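Local coordinates for protein agarase (Pseudoalteromonas fuliginea, PDB 6XJ9) that is an agarase, a glycoside hydrolase of family GH50 that probably cleaves the glycosidic linkages of agarose, the galactan of red algae, at residues 107-112 and 133-138. Sequence-based numbering, arbitrary orientation.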
ATOM      1  N   LEU A 107      11.149 -15.867  18.201  1.00 23.62           N
ATOM      2  CA  LEU A 107      10.975 -17.199  18.743  1.00 24.02           C
ATOM      3  C   LEU A 107      12.334 -17.692  19.228  1.00 25.67           C
ATOM      4  O   LEU A 107      13.225 -17.956  18.420  1.00 27.12           O
ATOM      5  CB  LEU A 107      10.370 -18.107  17.666  1.00 23.76           C
ATOM      6  CG  LEU A 107      10.444 -19.613  17.928  1.00 24.08           C
ATOM      7  CD1 LEU A 107       9.667 -19.988  19.178  1.00 24.65           C
ATOM      8  CD2 LEU A 107       9.914 -20.390  16.727  1.00 24.43           C
ATOM      9  N   ASP A 108      12.485 -17.757  20.556  1.00 24.60           N
ATOM     10  CA  ASP A 108      13.702 -18.263  21.166  1.00 26.73           C
ATOM     11  C   ASP A 108      13.418 -19.621  21.802  1.00 26.80           C
ATOM     12  O   ASP A 108      12.465 -19.771  22.563  1.00 26.19           O
ATOM     13  CB  ASP A 108      14.305 -17.282  22.168  1.00 25.90           C
ATOM     14  CG  ASP A 108      14.885 -16.057  21.498  1.00 27.13           C
ATOM     15  OD1 ASP A 108      14.096 -15.158  21.135  1.00 26.09           O
ATOM     16  OD2 ASP A 108      16.114 -16.022  21.335  1.00 26.27           O
ATOM     17  N   ILE A 109      14.231 -20.606  21.415  1.00 29.16           N
ATOM     18  CA  ILE A 109      14.198 -21.948  21.974  1.00 29.48           C
ATOM     19  C   ILE A 109      15.543 -22.188  22.662  1.00 31.07           C
ATOM     20  O   ILE A 109      16.594 -21.946  22.070  1.00 31.01           O
ATOM     21  CB  ILE A 109      13.892 -22.983  20.873  1.00 28.54           C
ATOM     22  CG1 ILE A 109      12.639 -22.614  20.072  1.00 27.26           C
ATOM     23  CG2 ILE A 109      13.788 -24.386  21.455  1.00 29.68           C
ATOM     24  CD1 ILE A 109      12.511 -23.331  18.743  1.00 28.56           C
ATOM     25  N   SER A 110      15.481 -22.619  23.928  1.00 32.10           N
ATOM     26  CA  SER A 110      16.641 -22.798  24.793  1.00 34.88           C
ATOM     27  C   SER A 110      16.676 -24.236  25.308  1.00 36.20           C
ATOM     28  O   SER A 110      15.631 -24.800  25.635  1.00 34.78           O
ATOM     29  CB  SER A 110      16.605 -21.826  25.958  1.00 36.11           C
ATOM     30  OG  SER A 110      16.358 -20.492  25.526  1.00 35.91           O
ATOM     31  N   ASP A 111      17.890 -24.795  25.411  1.00 37.35           N
ATOM     32  CA  ASP A 111      18.085 -26.181  25.809  1.00 39.53           C
ATOM     33  C   ASP A 111      18.685 -26.266  27.213  1.00 42.38           C
ATOM     34  O   ASP A 111      19.057 -25.251  27.805  1.00 42.53           O
ATOM     35  CB  ASP A 111      18.926 -26.955  24.789  1.00 36.59           C
ATOM     36  CG  ASP A 111      20.366 -26.483  24.663  1.00 38.94           C
ATOM     37  OD1 ASP A 111      20.879 -25.862  25.627  1.00 37.57           O
ATOM     38  OD2 ASP A 111      20.968 -26.740  23.591  1.00 38.65           O
ATOM     39  N   ILE A 112      18.810 -27.510  27.702  1.00 41.92           N
ATOM     40  CA  ILE A 112      19.213 -27.842  29.063  1.00 42.70           C
ATOM     41  C   ILE A 112      20.632 -27.345  29.330  1.00 44.32           C
ATOM     42  O   ILE A 112      21.039 -27.227  30.483  1.00 44.62           O
ATOM     43  CB  ILE A 112      19.098 -29.362  29.316  1.00 41.16           C
ATOM     44  CG1 ILE A 112      19.831 -30.182  28.253  1.00 40.64           C
ATOM     45  CG2 ILE A 112      17.648 -29.795  29.436  1.00 40.70           C
ATOM     46  N   ALA A 133       9.007 -23.719  12.182  1.00 24.57           N
ATOM     47  CA  ALA A 133      10.453 -23.703  12.258  1.00 25.28           C
ATOM     48  C   ALA A 133      10.944 -25.147  12.267  1.00 27.68           C
ATOM     49  O   ALA A 133      10.606 -25.900  13.177  1.00 27.78           O
ATOM     50  CB  ALA A 133      10.862 -22.969  13.514  1.00 26.94           C
ATOM     51  N   LYS A 134      11.707 -25.530  11.235  1.00 27.69           N
ATOM     52  CA  LYS A 134      12.262 -26.873  11.132  1.00 30.38           C
ATOM     53  C   LYS A 134      13.307 -27.046  12.228  1.00 31.12           C
ATOM     54  O   LYS A 134      14.185 -26.203  12.382  1.00 30.67           O
ATOM     55  CB  LYS A 134      12.941 -27.096   9.774  1.00 29.34           C
ATOM     56  CG  LYS A 134      12.020 -27.263   8.569  1.00 27.62           C
ATOM     57  CD  LYS A 134      12.767 -27.231   7.240  1.00 28.64           C
ATOM     58  CE  LYS A 134      13.472 -25.919   6.980  1.00 28.90           C
ATOM     59  NZ  LYS A 134      13.567 -25.585   5.538  1.00 27.71           N
ATOM     60  N   LEU A 135      13.197 -28.138  12.993  1.00 33.00           N
ATOM     61  CA  LEU A 135      14.116 -28.362  14.098  1.00 34.14           C
ATOM     62  C   LEU A 135      15.143 -29.422  13.715  1.00 34.07           C
ATOM     63  O   LEU A 135      16.204 -29.495  14.323  1.00 36.28           O
ATOM     64  CB  LEU A 135      13.326 -28.736  15.360  1.00 32.89           C
ATOM     65  CG  LEU A 135      12.537 -27.577  15.978  1.00 32.43           C
ATOM     66  CD1 LEU A 135      11.842 -27.976  17.273  1.00 30.88           C
ATOM     67  CD2 LEU A 135      13.434 -26.372  16.201  1.00 31.59           C
ATOM     68  N   ASP A 136      14.817 -30.217  12.690  1.00 34.97           N
ATOM     69  CA  ASP A 136      15.660 -31.310  12.228  1.00 35.97           C
ATOM     70  C   ASP A 136      15.262 -31.668  10.800  1.00 34.33           C
ATOM     71  O   ASP A 136      14.086 -31.612  10.451  1.00 33.73           O
ATOM     72  CB  ASP A 136      15.541 -32.538  13.139  1.00 35.60           C
ATOM     73  CG  ASP A 136      16.302 -33.758  12.633  1.00 35.33           C
ATOM     74  OD1 ASP A 136      17.516 -33.848  12.893  1.00 35.99           O
ATOM     75  OD2 ASP A 136      15.671 -34.604  11.971  1.00 35.63           O
ATOM     76  N   GLY A 137      16.260 -32.023   9.986  1.00 37.40           N
ATOM     77  CA  GLY A 137      16.020 -32.529   8.644  1.00 41.69           C
ATOM     78  C   GLY A 137      16.127 -31.437   7.582  1.00 43.55           C
ATOM     79  O   GLY A 137      16.343 -30.267   7.904  1.00 43.52           O
ATOM     80  N   HIS A 138      15.971 -31.848   6.315  1.00 41.75           N
ATOM     81  CA  HIS A 138      15.958 -30.938   5.177  1.00 44.04           C
ATOM     82  C   HIS A 138      17.287 -30.182   5.095  1.00 43.30           C
ATOM     83  O   HIS A 138      18.349 -30.801   5.148  1.00 42.92           O
ATOM     84  CB  HIS A 138      14.676 -30.079   5.184  1.00 42.46           C
ATOM     85  CG  HIS A 138      13.437 -30.839   4.833  1.00 41.59           C
ATOM     86  ND1 HIS A 138      12.335 -30.234   4.261  1.00 39.70           N
ATOM     87  CD2 HIS A 138      13.122 -32.151   4.948  1.00 42.78           C
ATOM     88  CE1 HIS A 138      11.393 -31.134   4.055  1.00 41.32           C
ATOM     89  NE2 HIS A 138      11.849 -32.322   4.464  1.00 39.86           N
TER
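Two facing layers of what is probably a beta-sandwich in the agarase CBM-like domain meet where Leu107 and Ile109, on strand 103-111, reach the end of strand 128-134 and the turn after it. The spacing and the direction of the side chains together indicate face-to-face packing: CA atoms of Leu107 and Ala133 are 9.2 Å apart and those of Ile109 and Leu135 10.2 Å, too far for backbone pairing, and all four CB atoms point into the gap. Two apolar touches result. CD2 of Leu107 approaches the methyl CB of Ala133 at 4.2 Å; with chi1 at 165°, the leucine carries its branch opposite its own backbone nitrogen and sends one methyl across the interlayer space. Beside it, Ile109 CD1 meets Leu135 CD2 at 4.1 Å, the two side chains running obliquely to one another. The isoleucine extends its longer arm for this touch (chi2 163°). Both are ordinary van der Waals distances, and with one pair of methyls in each touch the area buried between the segments is a modest 103 Å². Other residues complete the apolar layer: Phe171 of strand 169-174 touches both Leu107 and Ala133, and Leu91 of strand 89-97 touches both Ile109 and Leu135. Asp108 and Ser110 point away from this gap, Asp108 OD2 hydrogen-bonding Thr118 and Asn116 and Ser110 OG hydrogen-bonding Asn116, while Leu107 and Ile109 face it. Such division of faces, with aliphatic side chains meeting through their terminal methyls between facing layers, is typical of a beta-sandwich, consistent with the CBM-like family.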